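PDB 2YW6: DNA protection during starvation protein from Mycobacterium smegmatis, which probably protects DNA from oxidative damage by using hydrogen peroxide to oxidise iron(II) and storing the iron as a mineral inside a hollow dodecameric shell. Local coordinates for residues 19-24 with 69-74; 26-31 with 136-141; 32-37 with 90-95; 118-123 with 140-145. All blocks are in the same frame, centred on the assembly; numbering follows the deposited sequence.

Interaction 1: 19-24 with 69-74; sequences DLLQKQ and AERIAT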
loop_
_atom_site.group_PDB
_atom_site.type_symbol
_atom_site.label_atom_id
_atom_site.label_comp_id
_atom_site.label_asym_id
_atom_site.label_seq_id
_atom_site.Cartn_x
_atom_site.Cartn_y
_atom_site.Cartn_z
ATOM N N ASP B 19 33.785 21.020 8.806
ATOM C CA ASP B 19 33.578 21.698 10.080
ATOM C C ASP B 19 32.242 22.439 10.083
ATOM O O ASP B 19 31.472 22.342 11.045
ATOM C CB ASP B 19 34.722 22.668 10.350
ATOM C CG ASP B 19 36.022 21.952 10.608
ATOM O OD1 ASP B 19 37.028 22.621 10.903
ATOM O OD2 ASP B 19 36.037 20.708 10.516
ATOM N N LEU B 20 31.975 23.176 9.007
ATOM C CA LEU B 20 30.722 23.906 8.878
ATOM C C LEU B 20 29.557 22.955 9.082
ATOM O O LEU B 20 28.593 23.289 9.774
ATOM C CB LEU B 20 30.593 24.517 7.490
ATOM C CG LEU B 20 31.140 25.908 7.221
ATOM C CD1 LEU B 20 30.768 26.313 5.794
ATOM C CD2 LEU B 20 30.551 26.885 8.206
ATOM N N LEU B 21 29.644 21.772 8.469
ATOM C CA LEU B 21 28.571 20.788 8.584
ATOM C C LEU B 21 28.396 20.248 10.003
ATOM O O LEU B 21 27.268 20.031 10.449
ATOM C CB LEU B 21 28.783 19.634 7.603
ATOM C CG LEU B 21 28.604 20.008 6.130
ATOM C CD1 LEU B 21 28.936 18.801 5.264
ATOM C CD2 LEU B 21 27.168 20.490 5.881
ATOM N N GLN B 22 29.500 20.038 10.710
ATOM C CA GLN B 22 29.417 19.540 12.076
ATOM C C GLN B 22 28.576 20.494 12.918
ATOM O O GLN B 22 27.764 20.060 13.739
ATOM C CB GLN B 22 30.808 19.411 12.687
ATOM C CG GLN B 22 30.785 18.945 14.120
ATOM C CD GLN B 22 30.190 17.558 14.255
ATOM O OE1 GLN B 22 30.675 16.609 13.637
ATOM N NE2 GLN B 22 29.139 17.433 15.064
ATOM N N LYS B 23 28.796 21.792 12.731
ATOM C CA LYS B 23 28.025 22.804 13.449
ATOM C C LYS B 23 26.553 22.539 13.151
ATOM O O LYS B 23 25.721 22.472 14.053
ATOM C CB LYS B 23 28.371 24.221 12.955
ATOM C CG LYS B 23 29.496 24.924 13.682
ATOM C CD LYS B 23 30.827 24.298 13.378
ATOM C CE LYS B 23 31.958 25.118 13.976
ATOM N NZ LYS B 23 33.287 24.651 13.479
ATOM N N GLN B 24 26.246 22.403 11.864
ATOM C CA GLN B 24 24.884 22.161 11.427
ATOM C C GLN B 24 24.343 20.874 12.048
ATOM O O GLN B 24 23.197 20.830 12.504
ATOM C CB GLN B 24 24.838 22.079 9.900
ATOM C CG GLN B 24 23.444 22.285 9.317
ATOM C CD GLN B 24 22.976 23.739 9.360
ATOM O OE1 GLN B 24 23.557 24.579 10.059
ATOM N NE2 GLN B 24 21.914 24.036 8.618
ATOM N N ALA B 69 25.301 14.373 8.488
ATOM C CA ALA B 69 26.290 13.472 9.063
ATOM C C ALA B 69 26.952 12.610 7.999
ATOM O O ALA B 69 28.172 12.484 7.964
ATOM C CB ALA B 69 25.655 12.594 10.126
ATOM N N GLU B 70 26.164 12.008 7.124
ATOM C CA GLU B 70 26.769 11.182 6.098
ATOM C C GLU B 70 27.633 12.004 5.124
ATOM O O GLU B 70 28.523 11.463 4.465
ATOM C CB GLU B 70 25.688 10.392 5.366
ATOM C CG GLU B 70 24.837 9.586 6.336
ATOM C CD GLU B 70 24.241 8.332 5.730
ATOM O OE1 GLU B 70 24.041 8.292 4.493
ATOM O OE2 GLU B 70 23.956 7.390 6.502
ATOM N N ARG B 71 27.383 13.309 5.056
ATOM C CA ARG B 71 28.149 14.179 4.171
ATOM C C ARG B 71 29.504 14.484 4.825
ATOM O O ARG B 71 30.520 14.613 4.143
ATOM C CB ARG B 71 27.365 15.472 3.889
ATOM C CG ARG B 71 28.014 16.418 2.873
ATOM C CD ARG B 71 28.282 15.718 1.539
ATOM N NE ARG B 71 28.906 16.602 0.552
ATOM C CZ ARG B 71 29.401 16.197 -0.614
ATOM N NH1 ARG B 71 29.348 14.920 -0.966
ATOM N NH2 ARG B 71 29.954 17.070 -1.441
ATOM N N ILE B 72 29.520 14.584 6.149
ATOM C CA ILE B 72 30.765 14.836 6.859
ATOM C C ILE B 72 31.680 13.620 6.653
ATOM O O ILE B 72 32.848 13.764 6.290
ATOM C CB ILE B 72 30.507 15.084 8.372
ATOM C CG1 ILE B 72 29.768 16.421 8.554
ATOM C CG2 ILE B 72 31.827 15.074 9.151
ATOM C CD1 ILE B 72 29.361 16.729 9.987
ATOM N N ALA B 73 31.144 12.423 6.858
ATOM C CA ALA B 73 31.925 11.208 6.666
ATOM C C ALA B 73 32.398 11.088 5.217
ATOM O O ALA B 73 33.542 10.698 4.973
ATOM C CB ALA B 73 31.099 9.968 7.054
ATOM N N THR B 74 31.525 11.415 4.259
ATOM C CA THR B 74 31.883 11.332 2.837
ATOM C C THR B 74 33.043 12.277 2.554
ATOM O O THR B 74 33.897 11.993 1.715
ATOM C CB THR B 74 30.700 11.715 1.894
ATOM O OG1 THR B 74 29.601 10.829 2.114
ATOM C CG2 THR B 74 31.121 11.619 0.421
#
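Leu21 of 19-24 and Ile72 of 69-74 face each other across two antiparallel helices and make the apolar centre of the contact. Leu21 CB lies 3.5 Å from Ile72 CG1. One methyl, Leu21 CD1, lies 3.5 Å from Arg71 CG. Ile72 reaches past Leu21 with its long branch. CG1 stands opposite the carbonyl carbon (chi1 -68°) and the chain is extended. This sends the end methyl to the backbone of the partner helix, with Ile72 CD1 3.4 Å from Gln22 N. The Gln22 side chain runs at about a right angle to that branch. Its amide oxygen flanks the methyl, Gln22 OE1 to Ile72 CD1 being 3.9 Å.

No hydrogen bond joins the two segments. The polar ends that border the contact are held from outside it. Gln22 OE1 accepts from Lys80 N. Only the aliphatic part of Arg71 touches Leu21. Its guanidinium turns off to Asp131 and Ser134, and to Glu146 of a second subunit. Glu70, probably an iron ligand as in related Dps proteins, lies on a different side of its helix and does not touch 19-24.

The short axes approach to 9.3 Å at an angle of 158°. They belong to helices 12-41 and 47-75 of the ferritin-like four-helix bundle. Leu20 packs on helix 102-127, and Gln24 and Arg71 on helix 132-155.

Interaction 2: 26-31 with 136-141; sequences STYNDL and DLLIAH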
loop_
_atom_site.group_PDB
_atom_site.type_symbol
_atom_site.label_atom_id
_atom_site.label_comp_id
_atom_site.label_asym_id
_atom_site.label_seq_id
_atom_site.Cartn_x
_atom_site.Cartn_y
_atom_site.Cartn_z
ATOM N N SER B 26 25.074 19.397 14.907
ATOM C CA SER B 26 24.710 19.566 16.307
ATOM C C SER B 26 23.441 20.397 16.467
ATOM O O SER B 26 22.637 20.145 17.369
ATOM C CB SER B 26 25.865 20.210 17.079
ATOM O OG SER B 26 27.053 19.458 16.901
ATOM N N THR B 27 23.258 21.386 15.597
ATOM C CA THR B 27 22.068 22.234 15.647
ATOM C C THR B 27 20.821 21.414 15.344
ATOM O O THR B 27 19.776 21.610 15.972
ATOM C CB THR B 27 22.142 23.385 14.630
ATOM O OG1 THR B 27 23.110 24.341 15.068
ATOM C CG2 THR B 27 20.780 24.065 14.485
ATOM N N TYR B 28 20.928 20.510 14.369
ATOM C CA TYR B 28 19.810 19.652 14.003
ATOM C C TYR B 28 19.480 18.702 15.144
ATOM O O TYR B 28 18.320 18.572 15.531
ATOM C CB TYR B 28 20.137 18.845 12.747
ATOM C CG TYR B 28 20.154 19.650 11.459
ATOM C CD1 TYR B 28 20.697 19.113 10.283
ATOM C CD2 TYR B 28 19.581 20.926 11.397
ATOM C CE1 TYR B 28 20.670 19.833 9.081
ATOM C CE2 TYR B 28 19.548 21.651 10.206
ATOM C CZ TYR B 28 20.090 21.100 9.049
ATOM O OH TYR B 28 20.066 21.821 7.878
ATOM N N ASN B 29 20.496 18.042 15.691
ATOM C CA ASN B 29 20.256 17.114 16.789
ATOM C C ASN B 29 19.574 17.842 17.941
ATOM O O ASN B 29 18.550 17.379 18.474
ATOM C CB ASN B 29 21.565 16.496 17.283
ATOM C CG ASN B 29 22.163 15.524 16.286
ATOM O OD1 ASN B 29 21.469 15.012 15.418
ATOM N ND2 ASN B 29 23.455 15.251 16.421
ATOM N N ASP B 30 20.142 18.985 18.318
ATOM C CA ASP B 30 19.589 19.785 19.401
ATOM C C ASP B 30 18.175 20.196 19.013
ATOM O O ASP B 30 17.271 20.247 19.853
ATOM C CB ASP B 30 20.458 21.024 19.630
ATOM C CG ASP B 30 20.115 21.757 20.923
ATOM O OD1 ASP B 30 19.235 21.279 21.673
ATOM O OD2 ASP B 30 20.728 22.812 21.192
ATOM N N LEU B 31 17.980 20.448 17.720
ATOM C CA LEU B 31 16.682 20.867 17.215
ATOM C C LEU B 31 15.594 19.825 17.298
ATOM O O LEU B 31 14.499 20.123 17.786
ATOM C CB LEU B 31 16.790 21.353 15.775
ATOM C CG LEU B 31 15.521 22.001 15.196
ATOM C CD1 LEU B 31 14.868 22.960 16.190
ATOM C CD2 LEU B 31 15.903 22.736 13.919
ATOM N N ASP B 136 24.024 22.870 -1.707
ATOM C CA ASP B 136 22.705 22.529 -2.210
ATOM C C ASP B 136 21.955 21.776 -1.121
ATOM O O ASP B 136 20.742 21.907 -0.975
ATOM C CB ASP B 136 22.840 21.667 -3.462
ATOM C CG ASP B 136 21.507 21.337 -4.088
ATOM O OD1 ASP B 136 20.816 22.253 -4.581
ATOM O OD2 ASP B 136 21.152 20.145 -4.082
ATOM N N LEU B 137 22.701 20.994 -0.353
ATOM C CA LEU B 137 22.139 20.225 0.739
ATOM C C LEU B 137 21.537 21.207 1.733
ATOM O O LEU B 137 20.389 21.052 2.164
ATOM C CB LEU B 137 23.243 19.410 1.423
ATOM C CG LEU B 137 22.882 18.139 2.191
ATOM C CD1 LEU B 137 23.740 18.056 3.443
ATOM C CD2 LEU B 137 21.408 18.144 2.544
ATOM N N LEU B 138 22.306 22.232 2.093
ATOM C CA LEU B 138 21.810 23.211 3.051
ATOM C C LEU B 138 20.671 24.082 2.470
ATOM O O LEU B 138 19.733 24.454 3.192
ATOM C CB LEU B 138 22.963 24.081 3.574
ATOM C CG LEU B 138 24.068 23.372 4.394
ATOM C CD1 LEU B 138 24.849 24.434 5.182
ATOM C CD2 LEU B 138 23.492 22.352 5.361
ATOM N N ILE B 139 20.749 24.401 1.176
ATOM C CA ILE B 139 19.708 25.202 0.544
ATOM C C ILE B 139 18.373 24.456 0.569
ATOM O O ILE B 139 17.317 25.073 0.683
ATOM C CB ILE B 139 20.055 25.543 -0.928
ATOM C CG1 ILE B 139 21.326 26.404 -0.974
ATOM C CG2 ILE B 139 18.870 26.248 -1.595
ATOM C CD1 ILE B 139 21.770 26.803 -2.362
ATOM N N ALA B 140 18.419 23.130 0.466
ATOM C CA ALA B 140 17.191 22.336 0.479
ATOM C C ALA B 140 16.561 22.335 1.863
ATOM O O ALA B 140 15.340 22.364 2.004
ATOM C CB ALA B 140 17.470 20.904 0.031
ATOM N N HIS B 141 17.408 22.303 2.880
ATOM C CA HIS B 141 16.966 22.299 4.269
ATOM C C HIS B 141 16.353 23.630 4.689
ATOM O O HIS B 141 15.376 23.669 5.460
ATOM C CB HIS B 141 18.153 22.011 5.185
ATOM C CG HIS B 141 18.725 20.643 5.025
ATOM N ND1 HIS B 141 19.779 20.189 5.786
ATOM C CD2 HIS B 141 18.362 19.605 4.237
ATOM C CE1 HIS B 141 20.036 18.932 5.480
ATOM N NE2 HIS B 141 19.186 18.554 4.541
#
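Tyr28 and His141 meet in the interior of the bundle, the phenol of one helix reaching the imidazole of another. The side chains run at about a right angle to each other. Their ring planes are turned by 58°, with centroids 5.4 Å apart, so neither ring lies flat on the other. The meeting is made at the edges. Tyr28 OH lies near the plane of the imidazole, and His141 ND1 near the plane of the phenol. Tyr28 OH and His141 ND1 are hydrogen-bonded at 2.7 Å. In both residues CG stands opposite the carbonyl carbon (chi1 -72° for Tyr28, -66° for His141), which directs each ring into the space between the helices.

A methyl of Leu138 lies at the hydroxyl, CD2 4.3 Å from Tyr28 OH. Leu137 O sits over one face of the imidazole, toward the rim. Tyr64 stacks with the same ring, and His141 NE2 bonds to Glu67, both on helix 47-75.

The phenol oxygen also bonds to Gln24 NE2. A chain of hydrogen bonds thus runs from Gln24 through Tyr28 and His141, all three buried, to Glu67. Either Tyr28 OH or His141 ND1 could be the donor of their bond. With both ring nitrogens bonded, the rotation of the imidazole is fixed.

Interaction 3: 32-37 with 90-95; sequences HLTLKH and RTWDDY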
loop_
_atom_site.group_PDB
_atom_site.type_symbol
_atom_site.label_atom_id
_atom_site.label_comp_id
_atom_site.label_asym_id
_atom_site.label_seq_id
_atom_site.Cartn_x
_atom_site.Cartn_y
_atom_site.Cartn_z
ATOM N N HIS B 32 15.862 18.603 16.841
ATOM C CA HIS B 32 14.800 17.614 16.914
ATOM C C HIS B 32 14.555 17.154 18.353
ATOM O O HIS B 32 13.455 16.734 18.690
ATOM C CB HIS B 32 15.026 16.445 15.920
ATOM C CG HIS B 32 16.184 15.549 16.235
ATOM N ND1 HIS B 32 16.198 14.694 17.319
ATOM C CD2 HIS B 32 17.333 15.310 15.557
ATOM C CE1 HIS B 32 17.300 13.968 17.291
ATOM N NE2 HIS B 32 18.007 14.323 16.229
ATOM N N LEU B 33 15.563 17.269 19.214
ATOM C CA LEU B 33 15.385 16.915 20.623
ATOM C C LEU B 33 14.418 17.949 21.192
ATOM O O LEU B 33 13.393 17.617 21.794
ATOM C CB LEU B 33 16.703 17.017 21.390
ATOM C CG LEU B 33 17.783 15.958 21.154
ATOM C CD1 LEU B 33 19.077 16.421 21.822
ATOM C CD2 LEU B 33 17.318 14.603 21.689
ATOM N N THR B 34 14.761 19.217 20.993
ATOM C CA THR B 34 13.934 20.315 21.476
ATOM C C THR B 34 12.511 20.212 20.911
ATOM O O THR B 34 11.536 20.279 21.662
ATOM C CB THR B 34 14.549 21.656 21.082
ATOM O OG1 THR B 34 15.897 21.702 21.557
ATOM C CG2 THR B 34 13.754 22.804 21.668
ATOM N N LEU B 35 12.403 20.048 19.588
ATOM C CA LEU B 35 11.104 19.905 18.920
ATOM C C LEU B 35 10.248 18.904 19.674
ATOM O O LEU B 35 9.088 19.156 19.976
ATOM C CB LEU B 35 11.278 19.394 17.481
ATOM C CG LEU B 35 11.142 20.318 16.262
ATOM C CD1 LEU B 35 10.507 21.656 16.659
ATOM C CD2 LEU B 35 12.508 20.507 15.640
ATOM N N LYS B 36 10.842 17.754 19.962
ATOM C CA LYS B 36 10.152 16.691 20.676
ATOM C C LYS B 36 9.785 17.137 22.089
ATOM O O LYS B 36 8.677 16.869 22.562
ATOM C CB LYS B 36 11.036 15.443 20.734
ATOM C CG LYS B 36 10.313 14.171 20.336
ATOM C CD LYS B 36 9.799 14.262 18.925
ATOM C CE LYS B 36 9.053 12.989 18.544
ATOM N NZ LYS B 36 7.892 12.801 19.431
ATOM N N HIS B 37 10.716 17.829 22.747
ATOM C CA HIS B 37 10.494 18.335 24.098
ATOM C C HIS B 37 9.234 19.192 24.191
ATOM O O HIS B 37 8.445 19.032 25.119
ATOM C CB HIS B 37 11.689 19.174 24.580
ATOM C CG HIS B 37 11.492 19.776 25.942
ATOM N ND1 HIS B 37 11.743 19.085 27.112
ATOM C CD2 HIS B 37 11.017 20.989 26.321
ATOM C CE1 HIS B 37 11.432 19.846 28.145
ATOM N NE2 HIS B 37 10.988 21.004 27.696
ATOM N N ARG B 90 26.935 23.424 20.443
ATOM C CA ARG B 90 25.819 24.296 20.777
ATOM C C ARG B 90 26.222 25.730 21.085
ATOM O O ARG B 90 27.287 25.998 21.653
ATOM C CB ARG B 90 25.042 23.725 21.970
ATOM C CG ARG B 90 25.215 24.498 23.276
ATOM C CD ARG B 90 24.654 23.736 24.468
ATOM N NE ARG B 90 23.273 23.312 24.256
ATOM C CZ ARG B 90 22.515 22.748 25.189
ATOM N NH1 ARG B 90 23.004 22.546 26.406
ATOM N NH2 ARG B 90 21.266 22.398 24.911
ATOM N N THR B 91 25.353 26.650 20.684
ATOM C CA THR B 91 25.549 28.066 20.939
ATOM C C THR B 91 24.253 28.515 21.586
ATOM O O THR B 91 24.267 29.256 22.572
ATOM C CB THR B 91 25.778 28.867 19.647
ATOM O OG1 THR B 91 27.023 28.473 19.053
ATOM C CG2 THR B 91 25.821 30.361 19.954
ATOM N N TRP B 92 23.133 28.052 21.030
ATOM C CA TRP B 92 21.833 28.392 21.588
ATOM C C TRP B 92 21.678 27.564 22.863
ATOM O O TRP B 92 21.511 26.346 22.820
ATOM C CB TRP B 92 20.705 28.142 20.550
ATOM C CG TRP B 92 19.720 26.986 20.788
ATOM C CD1 TRP B 92 18.949 26.760 21.903
ATOM C CD2 TRP B 92 19.378 25.947 19.851
ATOM N NE1 TRP B 92 18.157 25.648 21.716
ATOM C CE2 TRP B 92 18.397 25.133 20.475
ATOM C CE3 TRP B 92 19.803 25.628 18.553
ATOM C CZ2 TRP B 92 17.842 24.017 19.835
ATOM C CZ3 TRP B 92 19.248 24.519 17.922
ATOM C CH2 TRP B 92 18.276 23.729 18.565
ATOM N N ASP B 93 21.803 28.254 23.994
ATOM C CA ASP B 93 21.699 27.685 25.336
ATOM C C ASP B 93 21.064 26.297 25.426
ATOM O O ASP B 93 21.627 25.320 24.939
ATOM C CB ASP B 93 20.930 28.666 26.219
ATOM C CG ASP B 93 19.652 29.147 25.563
ATOM O OD1 ASP B 93 18.675 28.369 25.515
ATOM O OD2 ASP B 93 19.628 30.300 25.080
ATOM N N ASP B 94 19.906 26.213 26.076
ATOM C CA ASP B 94 19.186 24.950 26.234
ATOM C C ASP B 94 17.725 25.308 26.458
ATOM O O ASP B 94 17.402 25.995 27.428
ATOM C CB ASP B 94 19.748 24.163 27.428
ATOM C CG ASP B 94 19.116 22.780 27.582
ATOM O OD1 ASP B 94 17.960 22.694 28.047
ATOM O OD2 ASP B 94 19.776 21.775 27.231
ATOM N N TYR B 95 16.851 24.861 25.554
ATOM C CA TYR B 95 15.427 25.173 25.644
ATOM C C TYR B 95 14.979 25.038 27.086
ATOM O O TYR B 95 15.059 23.967 27.674
ATOM C CB TYR B 95 14.598 24.239 24.743
ATOM C CG TYR B 95 13.184 24.738 24.472
ATOM C CD1 TYR B 95 12.933 25.689 23.473
ATOM C CD2 TYR B 95 12.098 24.251 25.204
ATOM C CE1 TYR B 95 11.633 26.139 23.206
ATOM C CE2 TYR B 95 10.796 24.697 24.946
ATOM C CZ TYR B 95 10.576 25.633 23.938
ATOM O OH TYR B 95 9.293 26.017 23.635
HETATM O O HOH W 1 17.722 22.498 23.710
#
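Thr34 and His37 lie one turn apart on a helix. Thr34 meets both Trp92 and Tyr95 of the irregular segment 90-95, and His37 meets Tyr95. The apolar part is made by a methyl. Thr34 CG2 lies opposite the backbone N (chi1 of OG1 -55°) and abuts the root of the Tyr95 ring, 3.5 Å from Tyr95 CG.

One aromatic pair lies beside it. The rings of His37 and Tyr95 meet rim to rim, His37 CD2 being 3.6 Å from Tyr95 CD2, with planes at 67°. Separately, Trp92 offers its edge to a hydroxyl: Thr34 OG1 lies in the plane of the indole, 3.5 Å from Trp92 CZ2.

The polar link passes through water. One water donates to Thr34 OG1 at 2.9 Å and accepts from Tyr95 N at 3.1 Å. Thr34 OG1 also bonds to Asp30 O, and Tyr95 OH to His105. The two ring nitrogens of His37 bond elsewhere, NE2 to Val97 O and ND1 to Gly81 N of a third subunit. Asp94 bonds to Thr82 and Gly84 of that subunit.

The arrangement lays the long connection that follows helix 83-89 against helix 12-41. Such a connection carrying a short helix between the second and third bundle helices is characteristic of the Dps fold.

Interaction 4: 118-123 with 140-145; sequences EDTRKS and AHAGEL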
loop_
_atom_site.group_PDB
_atom_site.type_symbol
_atom_site.label_atom_id
_atom_site.label_comp_id
_atom_site.label_asym_id
_atom_site.label_seq_id
_atom_site.Cartn_x
_atom_site.Cartn_y
_atom_site.Cartn_z
ATOM N N GLU B 118 19.209 31.795 10.441
ATOM C CA GLU B 118 20.309 32.727 10.232
ATOM C C GLU B 118 21.625 31.956 10.074
ATOM O O GLU B 118 22.425 32.247 9.176
ATOM C CB GLU B 118 20.432 33.705 11.393
ATOM C CG GLU B 118 21.459 34.787 11.123
ATOM C CD GLU B 118 21.643 35.726 12.289
ATOM O OE1 GLU B 118 22.404 36.705 12.149
ATOM O OE2 GLU B 118 21.028 35.483 13.347
ATOM N N ASP B 119 21.844 30.970 10.938
ATOM C CA ASP B 119 23.056 30.167 10.862
ATOM C C ASP B 119 23.138 29.386 9.558
ATOM O O ASP B 119 24.229 29.181 9.012
ATOM C CB ASP B 119 23.123 29.183 12.027
ATOM C CG ASP B 119 23.524 29.849 13.327
ATOM O OD1 ASP B 119 23.564 29.153 14.375
ATOM O OD2 ASP B 119 23.805 31.070 13.293
ATOM N N THR B 120 21.991 28.938 9.058
ATOM C CA THR B 120 21.981 28.174 7.819
ATOM C C THR B 120 22.294 29.072 6.625
ATOM O O THR B 120 22.994 28.662 5.696
ATOM C CB THR B 120 20.629 27.464 7.618
ATOM O OG1 THR B 120 20.371 26.623 8.757
ATOM C CG2 THR B 120 20.652 26.600 6.351
ATOM N N ARG B 121 21.785 30.297 6.653
ATOM C CA ARG B 121 22.047 31.241 5.575
ATOM C C ARG B 121 23.547 31.520 5.441
ATOM O O ARG B 121 24.090 31.498 4.334
ATOM C CB ARG B 121 21.298 32.545 5.824
ATOM C CG ARG B 121 19.800 32.419 5.703
ATOM C CD ARG B 121 19.383 32.226 4.261
ATOM N NE ARG B 121 17.937 32.330 4.116
ATOM C CZ ARG B 121 17.334 32.552 2.959
ATOM N NH1 ARG B 121 18.071 32.686 1.870
ATOM N NH2 ARG B 121 16.016 32.651 2.888
ATOM N N LYS B 122 24.212 31.770 6.569
ATOM C CA LYS B 122 25.652 32.047 6.565
ATOM C C LYS B 122 26.424 30.907 5.897
ATOM O O LYS B 122 27.210 31.134 4.980
ATOM C CB LYS B 122 26.179 32.219 7.992
ATOM C CG LYS B 122 25.530 33.323 8.809
ATOM C CD LYS B 122 26.112 33.332 10.224
ATOM C CE LYS B 122 25.393 34.309 11.154
ATOM N NZ LYS B 122 25.859 34.184 12.568
ATOM N N SER B 123 26.184 29.685 6.368
ATOM C CA SER B 123 26.846 28.503 5.829
ATOM C C SER B 123 26.625 28.359 4.343
ATOM O O SER B 123 27.575 28.042 3.603
ATOM C CB SER B 123 26.370 27.240 6.563
ATOM O OG SER B 123 26.713 27.263 7.932
ATOM N N ALA B 140 18.419 23.130 0.466
ATOM C CA ALA B 140 17.191 22.336 0.479
ATOM C C ALA B 140 16.561 22.335 1.863
ATOM O O ALA B 140 15.340 22.364 2.004
ATOM C CB ALA B 140 17.470 20.904 0.031
ATOM N N HIS B 141 17.408 22.303 2.880
ATOM C CA HIS B 141 16.966 22.299 4.269
ATOM C C HIS B 141 16.353 23.630 4.689
ATOM O O HIS B 141 15.376 23.669 5.460
ATOM C CB HIS B 141 18.153 22.011 5.185
ATOM C CG HIS B 141 18.725 20.643 5.025
ATOM N ND1 HIS B 141 19.779 20.189 5.786
ATOM C CD2 HIS B 141 18.362 19.605 4.237
ATOM C CE1 HIS B 141 20.036 18.932 5.480
ATOM N NE2 HIS B 141 19.186 18.554 4.541
ATOM N N ALA B 142 16.954 24.710 4.195
ATOM C CA ALA B 142 16.522 26.056 4.511
ATOM C C ALA B 142 15.076 26.278 4.104
ATOM O O ALA B 142 14.343 26.990 4.785
ATOM C CB ALA B 142 17.430 27.055 3.820
ATOM N N GLY B 143 14.667 25.666 2.994
ATOM C CA GLY B 143 13.294 25.809 2.535
ATOM C C GLY B 143 12.286 25.327 3.569
ATOM O O GLY B 143 11.308 26.018 3.872
ATOM N N GLU B 144 12.525 24.138 4.118
ATOM C CA GLU B 144 11.634 23.571 5.120
ATOM C C GLU B 144 11.800 24.263 6.468
ATOM O O GLU B 144 10.811 24.559 7.130
ATOM C CB GLU B 144 11.880 22.070 5.242
ATOM C CG GLU B 144 11.507 21.317 3.977
ATOM C CD GLU B 144 10.011 21.357 3.699
ATOM O OE1 GLU B 144 9.584 20.945 2.603
ATOM O OE2 GLU B 144 9.256 21.796 4.585
ATOM N N LEU B 145 13.043 24.535 6.870
ATOM C CA LEU B 145 13.296 25.237 8.128
ATOM C C LEU B 145 12.544 26.557 8.170
ATOM O O LEU B 145 11.947 26.904 9.181
ATOM C CB LEU B 145 14.786 25.532 8.301
ATOM C CG LEU B 145 15.691 24.505 8.987
ATOM C CD1 LEU B 145 14.886 23.257 9.361
ATOM C CD2 LEU B 145 16.864 24.174 8.069
#
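Flat groups flank the meeting of Thr120 with Ala142 and Leu145 but do not make it. The imidazole of His141 points away from 118-123, toward helices 12-41 and 47-75. On the other segment, the Arg121 guanidinium extends to a salt bridge with Glu146. It also comes near Asp131 of a fourth subunit, in a long and weak ion pair.

Between these groups the helices meet through small side chains. Thr120 CG2 faces Ala142 CB at 4.1 Å, methyl to methyl. The methyl stands opposite the backbone N of Thr120, while OG1 lies beside that N (chi1 -57°). This turns the two branches to different partners. Leu145 comes in one helical turn further on, with CD2 4.3 Å from Thr120 OG1. The backbones are close here, and the CA atoms of Thr120 and Ala142 are 6.7 Å apart.

No hydrogen bond crosses between the segments. The buried hydroxyl of Thr120 instead bonds to Val116 O in its own helix and to Gln24 NE2 of helix 12-41. The contact itself therefore rests on van der Waals packing. The polar atom at its border is satisfied by its own helix and by a third helix of the bundle.

How the interactions relate
All four interactions lie in one ferritin-like four-helix bundle. Helix 12-41 carries the first segments of interactions 1, 2 and 3 in that order, meeting helix 47-75, helix 132-155 and the loop after helix 83-89. Interaction 4 joins helices 102-127 and 132-155. It shares Ala140 and His141 with interaction 2, and their centres are about 7 Å apart. Interactions 1 and 2 have centres about 10 Å apart, and interaction 1 links to interaction 4 through Gln24 and Thr120. Interaction 3 is nested along the chain inside interaction 2, which it touches through Trp92. Interactions 1 and 3, centres about 19 Å apart, both touch the third subunit, so they lie near a subunit interface.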